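Local coordinates for 3-oxosteroid 1-dehydrogenase (Sterolibacterium denitrificans, PDB 7P18), which probably catalyses the FAD-dependent 1,2-dehydrogenation of 3-oxosteroids to 3-oxo-Delta(1)-steroids, at residues R313-H327 against M489-L503. Residues are numbered along the deposited sequence; the frame is centred on the assembly and turned at random.
Sequences RAELMDWAWWVPSIH and MRVDAGDIGTKGGLL. With FAD (flavin-adenine dinucleotide), chain C.
Strands 320-326 and 489-495 pair antiparallel, their axes 136° apart, and past the corner at Ile496 and Gly497 a second antiparallel ladder joins 314-315 to 501-502; all belong to a branched antiparallel sheet of the FAD binding domain, its corner lying against the FAD. Between Ala320 and Trp322 the register slips by one residue, a beta bulge. There Trp321 is bonded through both its N, to Gly497 O (2.9 Å), and its O, from Ile496 N (3.0 Å). Lys499, extended until it bends at chi4 (-52°), crosses the Trp321 indole at about a right angle: CG sits over the centre of the six-membered ring, 3.7 Å from its centroid, a CH-pi contact. Farther along, NZ comes within 3.3 Å of Trp321 CZ3, and it donates to the carbonyls of Gly533 and Ala535. Trp321 CB packs at 3.5 Å on Ile496 CG1, while Ile496 CD1 reaches FAD C1' at 3.4 Å. Chi1 of 63° sets Ile496 CG1 between its backbone N and carbonyl carbon, where it touches Trp321 CB, and leaves CG2 to meet Val323 CG1. With an alanine at Trp321, the Lys499 chain would probably lose its ring face and be freer to move, whereas the CB contact with Ile496 would remain. Just beyond the 314-315/501-502 ladder, Leu503 CD2 lies 3.8 Å from Arg313 CD, beside the Arg313-Glu315 salt bridge. The corner thus presents an apolar side chain to the cofactor, while carbonyls hold the buried Lys499 ammonium, its carbon chain lying over the indole.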
ATOM      1  N   ARG A 313     -15.626  18.378   5.821  1.00 25.37           N
ATOM      2  CA  ARG A 313     -16.448  17.152   5.716  1.00 26.32           C
ATOM      3  C   ARG A 313     -15.534  15.925   5.548  1.00 22.13           C
ATOM      4  O   ARG A 313     -14.450  16.045   4.916  1.00 22.52           O
ATOM      5  CB  ARG A 313     -17.425  17.258   4.544  1.00 28.12           C
ATOM      6  CG  ARG A 313     -18.268  16.009   4.307  1.00 33.04           C
ATOM      7  CD  ARG A 313     -19.429  16.363   3.409  1.00 35.05           C
ATOM      8  NE  ARG A 313     -20.108  15.155   3.023  1.00 39.95           N
ATOM      9  CZ  ARG A 313     -20.955  14.507   3.805  1.00 53.99           C
ATOM     10  NH1 ARG A 313     -21.250  14.977   5.011  1.00 53.84           N
ATOM     11  NH2 ARG A 313     -21.515  13.390   3.370  1.00 52.84           N
ATOM     12  N   ALA A 314     -15.942  14.797   6.112  1.00 24.90           N
ATOM     13  CA  ALA A 314     -15.221  13.503   5.939  1.00 26.07           C
ATOM     14  C   ALA A 314     -16.154  12.475   5.309  1.00 25.87           C
ATOM     15  O   ALA A 314     -17.376  12.530   5.531  1.00 23.97           O
ATOM     16  CB  ALA A 314     -14.676  13.024   7.258  1.00 28.39           C
ATOM     17  N   GLU A 315     -15.605  11.535   4.545  1.00 22.41           N
ATOM     18  CA  GLU A 315     -16.395  10.455   3.923  1.00 21.78           C
ATOM     19  C   GLU A 315     -15.584   9.160   3.930  1.00 21.68           C
ATOM     20  O   GLU A 315     -14.351   9.223   4.083  1.00 22.09           O
ATOM     21  CB  GLU A 315     -16.809  10.808   2.480  1.00 24.51           C
ATOM     22  CG  GLU A 315     -17.898  11.857   2.412  1.00 30.03           C
ATOM     23  CD  GLU A 315     -18.455  12.159   1.029  1.00 37.25           C
ATOM     24  OE1 GLU A 315     -18.048  11.481   0.027  1.00 29.77           O
ATOM     25  OE2 GLU A 315     -19.341  13.043   0.977  1.00 40.49           O
ATOM     26  N   LEU A 316     -16.293   8.046   3.741  1.00 21.48           N
ATOM     27  CA  LEU A 316     -15.727   6.682   3.652  1.00 22.05           C
ATOM     28  C   LEU A 316     -14.969   6.310   4.946  1.00 21.44           C
ATOM     29  O   LEU A 316     -14.147   5.404   4.894  1.00 22.99           O
ATOM     30  CB  LEU A 316     -14.846   6.622   2.399  1.00 23.32           C
ATOM     31  CG  LEU A 316     -15.608   6.821   1.089  1.00 25.86           C
ATOM     32  CD1 LEU A 316     -14.659   6.938  -0.093  1.00 27.10           C
ATOM     33  CD2 LEU A 316     -16.587   5.683   0.909  1.00 26.72           C
ATOM     34  N   MET A 317     -15.283   6.919   6.094  1.00 23.47           N
ATOM     35  CA  MET A 317     -14.432   6.773   7.313  1.00 23.32           C
ATOM     36  C   MET A 317     -14.534   5.340   7.867  1.00 21.00           C
ATOM     37  O   MET A 317     -13.669   4.971   8.671  1.00 21.21           O
ATOM     38  CB  MET A 317     -14.825   7.809   8.351  1.00 25.04           C
ATOM     39  CG  MET A 317     -14.459   9.220   7.928  1.00 22.97           C
ATOM     40  SD  MET A 317     -12.747   9.546   7.916  1.00 24.49           S
ATOM     41  CE  MET A 317     -12.430   9.769   9.678  1.00 26.48           C
ATOM     42  N   ASP A 318     -15.531   4.591   7.444  1.00 20.88           N
ATOM     43  CA  ASP A 318     -15.743   3.191   7.902  1.00 25.41           C
ATOM     44  C   ASP A 318     -14.875   2.209   7.090  1.00 24.20           C
ATOM     45  O   ASP A 318     -14.873   1.017   7.456  1.00 24.50           O
ATOM     46  CB  ASP A 318     -17.235   2.849   7.922  1.00 23.65           C
ATOM     47  CG  ASP A 318     -17.958   2.991   6.595  1.00 26.46           C
ATOM     48  OD1 ASP A 318     -17.579   3.831   5.798  1.00 24.95           O
ATOM     49  OD2 ASP A 318     -18.853   2.221   6.359  1.00 29.28           O
ATOM     50  N   TRP A 319     -14.118   2.680   6.081  1.00 21.53           N
ATOM     51  CA  TRP A 319     -13.297   1.794   5.214  1.00 21.20           C
ATOM     52  C   TRP A 319     -11.803   1.954   5.512  1.00 21.22           C
ATOM     53  O   TRP A 319     -11.308   3.084   5.718  1.00 21.37           O
ATOM     54  CB  TRP A 319     -13.600   2.063   3.726  1.00 21.83           C
ATOM     55  CG  TRP A 319     -14.793   1.286   3.270  1.00 20.02           C
ATOM     56  CD1 TRP A 319     -16.085   1.533   3.593  1.00 21.61           C
ATOM     57  CD2 TRP A 319     -14.805   0.042   2.567  1.00 20.51           C
ATOM     58  NE1 TRP A 319     -16.908   0.585   3.084  1.00 22.26           N
ATOM     59  CE2 TRP A 319     -16.154  -0.342   2.432  1.00 20.12           C
ATOM     60  CE3 TRP A 319     -13.822  -0.747   1.962  1.00 21.10           C
ATOM     61  CZ2 TRP A 319     -16.550  -1.495   1.768  1.00 20.86           C
ATOM     62  CZ3 TRP A 319     -14.216  -1.881   1.287  1.00 21.47           C
ATOM     63  CH2 TRP A 319     -15.551  -2.250   1.190  1.00 21.24           C
ATOM     64  N   ALA A 320     -11.071   0.841   5.473  1.00 22.80           N
ATOM     65  CA  ALA A 320      -9.602   0.846   5.498  1.00 21.66           C
ATOM     66  C   ALA A 320      -9.119   0.127   4.236  1.00 19.51           C
ATOM     67  O   ALA A 320      -9.901  -0.651   3.615  1.00 20.39           O
ATOM     68  CB  ALA A 320      -9.049   0.209   6.761  1.00 21.84           C
ATOM     69  N   TRP A 321      -7.865   0.344   3.916  1.00 19.79           N
ATOM     70  CA  TRP A 321      -7.183  -0.420   2.860  1.00 20.13           C
ATOM     71  C   TRP A 321      -6.804  -1.779   3.476  1.00 20.37           C
ATOM     72  O   TRP A 321      -5.650  -1.947   3.880  1.00 20.66           O
ATOM     73  CB  TRP A 321      -5.989   0.345   2.315  1.00 22.01           C
ATOM     74  CG  TRP A 321      -6.242   1.698   1.699  1.00 20.10           C
ATOM     75  CD1 TRP A 321      -5.827   2.899   2.180  1.00 20.93           C
ATOM     76  CD2 TRP A 321      -6.744   1.973   0.377  1.00 19.09           C
ATOM     77  NE1 TRP A 321      -6.081   3.909   1.278  1.00 19.59           N
ATOM     78  CE2 TRP A 321      -6.690   3.369   0.185  1.00 19.19           C
ATOM     79  CE3 TRP A 321      -7.315   1.192  -0.612  1.00 20.69           C
ATOM     80  CZ2 TRP A 321      -7.087   3.970  -1.009  1.00 19.04           C
ATOM     81  CZ3 TRP A 321      -7.727   1.775  -1.787  1.00 21.09           C
ATOM     82  CH2 TRP A 321      -7.615   3.153  -1.977  1.00 19.52           C
ATOM     83  N   TRP A 322      -7.765  -2.685   3.582  1.00 22.03           N
ATOM     84  CA  TRP A 322      -7.556  -3.976   4.308  1.00 21.75           C
ATOM     85  C   TRP A 322      -6.415  -4.756   3.640  1.00 24.48           C
ATOM     86  O   TRP A 322      -6.225  -4.687   2.382  1.00 21.19           O
ATOM     87  CB  TRP A 322      -8.815  -4.840   4.381  1.00 20.81           C
ATOM     88  CG  TRP A 322     -10.048  -4.133   4.834  1.00 21.10           C
ATOM     89  CD1 TRP A 322     -11.176  -3.913   4.109  1.00 21.28           C
ATOM     90  CD2 TRP A 322     -10.292  -3.589   6.154  1.00 20.59           C
ATOM     91  NE1 TRP A 322     -12.098  -3.253   4.885  1.00 21.32           N
ATOM     92  CE2 TRP A 322     -11.565  -2.997   6.116  1.00 20.59           C
ATOM     93  CE3 TRP A 322      -9.543  -3.496   7.328  1.00 22.23           C
ATOM     94  CZ2 TRP A 322     -12.134  -2.379   7.234  1.00 23.66           C
ATOM     95  CZ3 TRP A 322     -10.077  -2.820   8.414  1.00 21.18           C
ATOM     96  CH2 TRP A 322     -11.371  -2.297   8.370  1.00 21.58           C
ATOM     97  N   VAL A 323      -5.652  -5.481   4.452  1.00 20.83           N
ATOM     98  CA  VAL A 323      -4.775  -6.588   3.980  1.00 21.00           C
ATOM     99  C   VAL A 323      -4.794  -7.667   5.060  1.00 20.67           C
ATOM    100  O   VAL A 323      -4.666  -7.344   6.243  1.00 21.71           O
ATOM    101  CB  VAL A 323      -3.360  -6.099   3.625  1.00 20.82           C
ATOM    102  CG1 VAL A 323      -2.532  -5.603   4.802  1.00 23.91           C
ATOM    103  CG2 VAL A 323      -2.566  -7.127   2.837  1.00 23.31           C
ATOM    104  N   PRO A 324      -4.866  -8.969   4.712  1.00 21.85           N
ATOM    105  CA  PRO A 324      -4.615 -10.027   5.694  1.00 21.04           C
ATOM    106  C   PRO A 324      -3.183  -9.834   6.191  1.00 21.03           C
ATOM    107  O   PRO A 324      -2.307  -9.627   5.402  1.00 20.61           O
ATOM    108  CB  PRO A 324      -4.797 -11.353   4.925  1.00 24.67           C
ATOM    109  CG  PRO A 324      -4.681 -10.972   3.469  1.00 22.80           C
ATOM    110  CD  PRO A 324      -5.175  -9.528   3.390  1.00 24.70           C
ATOM    111  N   SER A 325      -2.959  -9.889   7.515  1.00 20.52           N
ATOM    112  CA  SER A 325      -1.618  -9.584   8.074  1.00 20.08           C
ATOM    113  C   SER A 325      -1.229 -10.615   9.145  1.00 21.46           C
ATOM    114  O   SER A 325      -2.127 -11.248   9.737  1.00 23.52           O
ATOM    115  CB  SER A 325      -1.513  -8.179   8.631  1.00 22.07           C
ATOM    116  OG  SER A 325      -2.233  -8.107   9.854  1.00 20.07           O
ATOM    117  N   ILE A 326       0.079 -10.709   9.370  1.00 22.30           N
ATOM    118  CA  ILE A 326       0.746 -11.748  10.220  1.00 23.48           C
ATOM    119  C   ILE A 326       1.607 -11.055  11.281  1.00 20.94           C
ATOM    120  O   ILE A 326       2.532 -10.267  10.931  1.00 22.93           O
ATOM    121  CB  ILE A 326       1.642 -12.664   9.361  1.00 24.50           C
ATOM    122  CG1 ILE A 326       0.876 -13.353   8.232  1.00 23.38           C
ATOM    123  CG2 ILE A 326       2.403 -13.677  10.223  1.00 24.88           C
ATOM    124  CD1 ILE A 326      -0.252 -14.211   8.670  1.00 22.99           C
ATOM    125  N   HIS A 327       1.398 -11.461  12.526  1.00 23.07           N
ATOM    126  CA  HIS A 327       2.196 -11.005  13.682  1.00 22.76           C
ATOM    127  C   HIS A 327       3.580 -11.658  13.559  1.00 21.82           C
ATOM    128  O   HIS A 327       3.647 -12.904  13.324  1.00 20.95           O
ATOM    129  CB  HIS A 327       1.523 -11.381  14.990  1.00 22.73           C
ATOM    130  CG  HIS A 327       2.439 -11.269  16.154  1.00 26.17           C
ATOM    131  ND1 HIS A 327       2.844 -10.058  16.663  1.00 26.35           N
ATOM    132  CD2 HIS A 327       3.067 -12.225  16.865  1.00 31.26           C
ATOM    133  CE1 HIS A 327       3.700 -10.277  17.639  1.00 30.51           C
ATOM    134  NE2 HIS A 327       3.853 -11.595  17.784  1.00 30.70           N
ATOM    135  N   MET A 489      -1.348 -20.484   9.851  1.00 22.17           N
ATOM    136  CA  MET A 489      -0.937 -19.104  10.161  1.00 23.01           C
ATOM    137  C   MET A 489      -2.217 -18.298  10.446  1.00 21.22           C
ATOM    138  O   MET A 489      -3.303 -18.615   9.911  1.00 22.01           O
ATOM    139  CB  MET A 489      -0.108 -18.504   9.030  1.00 23.51           C
ATOM    140  CG  MET A 489       1.217 -19.242   8.876  1.00 26.04           C
ATOM    141  SD  MET A 489       2.194 -18.660   7.473  1.00 26.10           S
ATOM    142  CE  MET A 489       2.849 -17.114   8.106  1.00 27.76           C
ATOM    143  N   ARG A 490      -2.099 -17.409  11.411  1.00 21.65           N
ATOM    144  CA  ARG A 490      -3.205 -16.550  11.872  1.00 21.93           C
ATOM    145  C   ARG A 490      -3.248 -15.303  10.987  1.00 19.55           C
ATOM    146  O   ARG A 490      -2.312 -14.495  11.044  1.00 23.06           O
ATOM    147  CB  ARG A 490      -2.997 -16.174  13.341  1.00 23.41           C
ATOM    148  CG  ARG A 490      -4.081 -15.242  13.878  1.00 26.04           C
ATOM    149  CD  ARG A 490      -3.740 -14.675  15.260  1.00 26.31           C
ATOM    150  NE  ARG A 490      -2.329 -14.370  15.398  1.00 26.78           N
ATOM    151  CZ  ARG A 490      -1.540 -14.752  16.408  1.00 30.73           C
ATOM    152  NH1 ARG A 490      -2.060 -15.274  17.511  1.00 29.58           N
ATOM    153  NH2 ARG A 490      -0.237 -14.532  16.320  1.00 27.19           N
ATOM    154  N   VAL A 491      -4.322 -15.161  10.241  1.00 23.83           N
ATOM    155  CA  VAL A 491      -4.533 -14.006   9.334  1.00 21.22           C
ATOM    156  C   VAL A 491      -5.427 -12.971  10.051  1.00 19.54           C
ATOM    157  O   VAL A 491      -6.654 -13.177  10.206  1.00 22.79           O
ATOM    158  CB  VAL A 491      -5.097 -14.496   7.992  1.00 27.20           C
ATOM    159  CG1 VAL A 491      -5.362 -13.328   7.126  1.00 31.59           C
ATOM    160  CG2 VAL A 491      -4.104 -15.407   7.273  1.00 29.85           C
ATOM    161  N   ASP A 492      -4.816 -11.874  10.436  1.00 20.20           N
ATOM    162  CA  ASP A 492      -5.541 -10.754  11.080  1.00 20.93           C
ATOM    163  C   ASP A 492      -6.172  -9.860  10.008  1.00 20.69           C
ATOM    164  O   ASP A 492      -5.651  -9.817   8.854  1.00 20.97           O
ATOM    165  CB  ASP A 492      -4.582  -9.966  11.968  1.00 20.34           C
ATOM    166  CG  ASP A 492      -4.310 -10.655  13.300  1.00 20.17           C
ATOM    167  OD1 ASP A 492      -5.277 -11.107  13.895  1.00 23.75           O
ATOM    168  OD2 ASP A 492      -3.114 -10.730  13.689  1.00 20.92           O
ATOM    169  N   ALA A 493      -7.240  -9.152  10.348  1.00 21.76           N
ATOM    170  CA  ALA A 493      -7.821  -8.124   9.430  1.00 20.87           C
ATOM    171  C   ALA A 493      -6.943  -6.890   9.507  1.00 20.57           C
ATOM    172  O   ALA A 493      -7.319  -5.945  10.246  1.00 21.64           O
ATOM    173  CB  ALA A 493      -9.256  -7.818   9.824  1.00 24.63           C
ATOM    174  N   GLY A 494      -5.776  -6.942   8.864  1.00 18.52           N
ATOM    175  CA  GLY A 494      -4.799  -5.856   8.801  1.00 21.39           C
ATOM    176  C   GLY A 494      -5.192  -4.766   7.805  1.00 18.43           C
ATOM    177  O   GLY A 494      -6.286  -4.818   7.242  1.00 19.15           O
ATOM    178  N   ASP A 495      -4.308  -3.801   7.645  1.00 20.59           N
ATOM    179  CA  ASP A 495      -4.492  -2.645   6.756  1.00 21.22           C
ATOM    180  C   ASP A 495      -3.120  -2.111   6.365  1.00 21.57           C
ATOM    181  O   ASP A 495      -2.127  -2.369   7.045  1.00 21.77           O
ATOM    182  CB  ASP A 495      -5.347  -1.563   7.436  1.00 20.62           C
ATOM    183  CG  ASP A 495      -4.628  -0.921   8.606  1.00 20.22           C
ATOM    184  OD1 ASP A 495      -3.650  -0.181   8.364  1.00 20.13           O
ATOM    185  OD2 ASP A 495      -4.978  -1.310   9.752  1.00 21.22           O
ATOM    186  N   ILE A 496      -3.100  -1.362   5.279  1.00 19.76           N
ATOM    187  CA  ILE A 496      -1.978  -0.539   4.812  1.00 18.80           C
ATOM    188  C   ILE A 496      -2.352   0.940   4.933  1.00 17.91           C
ATOM    189  O   ILE A 496      -1.706   1.769   4.277  1.00 20.26           O
ATOM    190  CB  ILE A 496      -1.590  -0.990   3.381  1.00 21.16           C
ATOM    191  CG1 ILE A 496      -2.704  -0.781   2.348  1.00 21.66           C
ATOM    192  CG2 ILE A 496      -1.167  -2.452   3.438  1.00 21.30           C
ATOM    193  CD1 ILE A 496      -2.346  -1.269   0.931  1.00 24.25           C
ATOM    194  N   GLY A 497      -3.263   1.268   5.835  1.00 19.87           N
ATOM    195  CA  GLY A 497      -3.762   2.647   6.025  1.00 19.46           C
ATOM    196  C   GLY A 497      -5.274   2.666   6.041  1.00 19.65           C
ATOM    197  O   GLY A 497      -5.881   1.719   5.560  1.00 21.12           O
ATOM    198  N   THR A 498      -5.874   3.749   6.558  1.00 19.50           N
ATOM    199  CA  THR A 498      -7.306   4.018   6.411  1.00 19.33           C
ATOM    200  C   THR A 498      -7.578   4.597   5.007  1.00 17.76           C
ATOM    201  O   THR A 498      -6.661   5.161   4.373  1.00 21.55           O
ATOM    202  CB  THR A 498      -7.770   4.888   7.587  1.00 20.47           C
ATOM    203  OG1 THR A 498      -6.812   5.945   7.667  1.00 18.73           O
ATOM    204  CG2 THR A 498      -7.791   4.067   8.859  1.00 20.59           C
ATOM    205  N   LYS A 499      -8.796   4.435   4.534  1.00 20.52           N
ATOM    206  CA  LYS A 499      -9.233   4.726   3.143  1.00 20.52           C
ATOM    207  C   LYS A 499     -10.112   5.980   3.077  1.00 22.32           C
ATOM    208  O   LYS A 499     -10.196   6.613   1.995  1.00 25.41           O
ATOM    209  CB  LYS A 499     -10.032   3.520   2.640  1.00 21.30           C
ATOM    210  CG  LYS A 499     -10.260   3.416   1.142  1.00 21.45           C
ATOM    211  CD  LYS A 499     -11.194   2.270   0.753  1.00 20.75           C
ATOM    212  CE  LYS A 499     -10.950   1.697  -0.630  1.00 21.67           C
ATOM    213  NZ  LYS A 499     -10.929   2.743  -1.693  1.00 22.12           N
ATOM    214  N   GLY A 500     -10.791   6.314   4.166  1.00 22.15           N
ATOM    215  CA  GLY A 500     -11.679   7.477   4.259  1.00 22.94           C
ATOM    216  C   GLY A 500     -10.908   8.659   4.767  1.00 24.50           C
ATOM    217  O   GLY A 500      -9.800   8.478   5.192  1.00 28.63           O
ATOM    218  N   GLY A 501     -11.494   9.849   4.714  1.00 22.22           N
ATOM    219  CA  GLY A 501     -10.810  11.055   5.172  1.00 22.97           C
ATOM    220  C   GLY A 501     -11.530  12.292   4.715  1.00 21.44           C
ATOM    221  O   GLY A 501     -12.727  12.211   4.387  1.00 24.61           O
ATOM    222  N   LEU A 502     -10.805  13.386   4.695  1.00 23.12           N
ATOM    223  CA  LEU A 502     -11.364  14.705   4.333  1.00 23.83           C
ATOM    224  C   LEU A 502     -11.870  14.650   2.889  1.00 21.71           C
ATOM    225  O   LEU A 502     -11.161  14.161   2.012  1.00 21.35           O
ATOM    226  CB  LEU A 502     -10.281  15.762   4.505  1.00 23.94           C
ATOM    227  CG  LEU A 502      -9.675  15.888   5.900  1.00 25.10           C
ATOM    228  CD1 LEU A 502      -8.709  17.040   5.945  1.00 23.85           C
ATOM    229  CD2 LEU A 502     -10.752  16.049   6.955  1.00 24.63           C
ATOM    230  N   LEU A 503     -13.091  15.122   2.676  1.00 21.66           N
ATOM    231  CA  LEU A 503     -13.688  15.209   1.328  1.00 22.37           C
ATOM    232  C   LEU A 503     -12.968  16.318   0.575  1.00 22.41           C
ATOM    233  O   LEU A 503     -12.755  17.428   1.138  1.00 24.28           O
ATOM    234  CB  LEU A 503     -15.190  15.469   1.431  1.00 23.82           C
ATOM    235  CG  LEU A 503     -15.901  15.540   0.086  1.00 26.73           C
ATOM    236  CD1 LEU A 503     -15.795  14.228  -0.662  1.00 29.88           C
ATOM    237  CD2 LEU A 503     -17.349  15.951   0.292  1.00 30.06           C
TER
HETATM  238  PA  FAD C 601       2.299   8.077   4.250  1.00 22.25           P
HETATM  239  O1A FAD C 601       3.082   7.515   3.119  1.00 20.93           O
HETATM  240  O2A FAD C 601       2.231   7.151   5.434  1.00 21.24           O
HETATM  241  O5B FAD C 601       2.969   9.456   4.647  1.00 22.27           O
HETATM  242  C5B FAD C 601       2.379  10.236   5.721  1.00 21.40           C
HETATM  243  C4B FAD C 601       3.488  10.913   6.467  1.00 20.82           C
HETATM  244  O4B FAD C 601       2.919  11.953   7.309  1.00 24.47           O
HETATM  245  C3B FAD C 601       4.318  10.007   7.401  1.00 22.05           C
HETATM  246  O3B FAD C 601       5.713  10.171   7.170  1.00 22.28           O
HETATM  247  C2B FAD C 601       3.893  10.456   8.802  1.00 24.19           C
HETATM  248  O2B FAD C 601       4.872  10.178   9.794  1.00 23.55           O
HETATM  249  C1B FAD C 601       3.545  11.926   8.565  1.00 23.41           C
HETATM  250  N9A FAD C 601       2.665  12.519   9.572  1.00 24.23           N
HETATM  251  C8A FAD C 601       1.656  11.936  10.285  1.00 22.74           C
HETATM  252  N7A FAD C 601       1.132  12.753  11.193  1.00 24.82           N
HETATM  253  C5A FAD C 601       1.816  13.950  11.020  1.00 22.91           C
HETATM  254  C6A FAD C 601       1.725  15.205  11.662  1.00 22.67           C
HETATM  255  N6A FAD C 601       0.919  15.466  12.698  1.00 22.78           N
HETATM  256  N1A FAD C 601       2.561  16.177  11.239  1.00 22.24           N
HETATM  257  C2A FAD C 601       3.400  15.905  10.235  1.00 23.26           C
HETATM  258  N3A FAD C 601       3.628  14.748   9.607  1.00 23.85           N
HETATM  259  C4A FAD C 601       2.766  13.808  10.037  1.00 24.95           C
HETATM  260  N1  FAD C 601      -0.134   1.399  -2.181  1.00 21.16           N
HETATM  261  C2  FAD C 601       0.007   1.514  -3.522  1.00 23.27           C
HETATM  262  O2  FAD C 601      -0.756   2.242  -4.183  1.00 21.63           O
HETATM  263  N3  FAD C 601       0.982   0.881  -4.181  1.00 21.91           N
HETATM  264  C4  FAD C 601       1.723  -0.132  -3.607  1.00 24.80           C
HETATM  265  O4  FAD C 601       2.670  -0.591  -4.237  1.00 23.17           O
HETATM  266  C4X FAD C 601       1.595  -0.321  -2.205  1.00 24.67           C
HETATM  267  N5  FAD C 601       2.316  -1.255  -1.606  1.00 24.67           N
HETATM  268  C5X FAD C 601       2.220  -1.354  -0.238  1.00 22.08           C
HETATM  269  C6  FAD C 601       3.050  -2.278   0.440  1.00 25.62           C
HETATM  270  C7  FAD C 601       3.098  -2.329   1.827  1.00 25.05           C
HETATM  271  C7M FAD C 601       4.017  -3.305   2.533  1.00 24.43           C
HETATM  272  C8  FAD C 601       2.345  -1.402   2.569  1.00 23.71           C
HETATM  273  C8M FAD C 601       2.398  -1.414   4.086  1.00 27.91           C
HETATM  274  C9  FAD C 601       1.469  -0.553   1.921  1.00 22.55           C
HETATM  275  C9A FAD C 601       1.422  -0.466   0.516  1.00 23.19           C
HETATM  276  N10 FAD C 601       0.557   0.402  -0.170  1.00 22.20           N
HETATM  277  C10 FAD C 601       0.635   0.527  -1.551  1.00 23.65           C
HETATM  278  C1' FAD C 601      -0.252   1.384   0.560  1.00 20.37           C
HETATM  279  C2' FAD C 601       0.492   2.737   0.606  1.00 20.47           C
HETATM  280  O2' FAD C 601       1.815   2.618   1.128  1.00 19.97           O
HETATM  281  C3' FAD C 601      -0.270   3.810   1.402  1.00 19.24           C
HETATM  282  O3' FAD C 601      -1.679   3.742   1.170  1.00 20.05           O
HETATM  283  C4' FAD C 601       0.278   5.190   1.102  1.00 20.17           C
HETATM  284  O4' FAD C 601       1.679   5.163   1.332  1.00 21.86           O
HETATM  285  C5' FAD C 601      -0.360   6.298   1.912  1.00 20.20           C
HETATM  286  O5' FAD C 601       0.353   7.503   1.573  1.00 20.79           O
HETATM  287  P   FAD C 601       0.128   8.830   2.418  1.00 21.66           P
HETATM  288  O1P FAD C 601       1.043   9.781   1.776  1.00 21.93           O
HETATM  289  O2P FAD C 601      -1.285   9.130   2.643  1.00 20.91           O
HETATM  290  O3P FAD C 601       0.770   8.448   3.875  1.00 22.35           O
HETATM  291  O   HOH W   1     -11.207   5.396   6.956  1.00 24.23           O
HETATM  292  O   HOH W   2      -1.309 -12.839  12.988  1.00 21.37           O
HETATM  293  O   HOH W   3       1.545 -14.604  13.722  1.00 24.85           O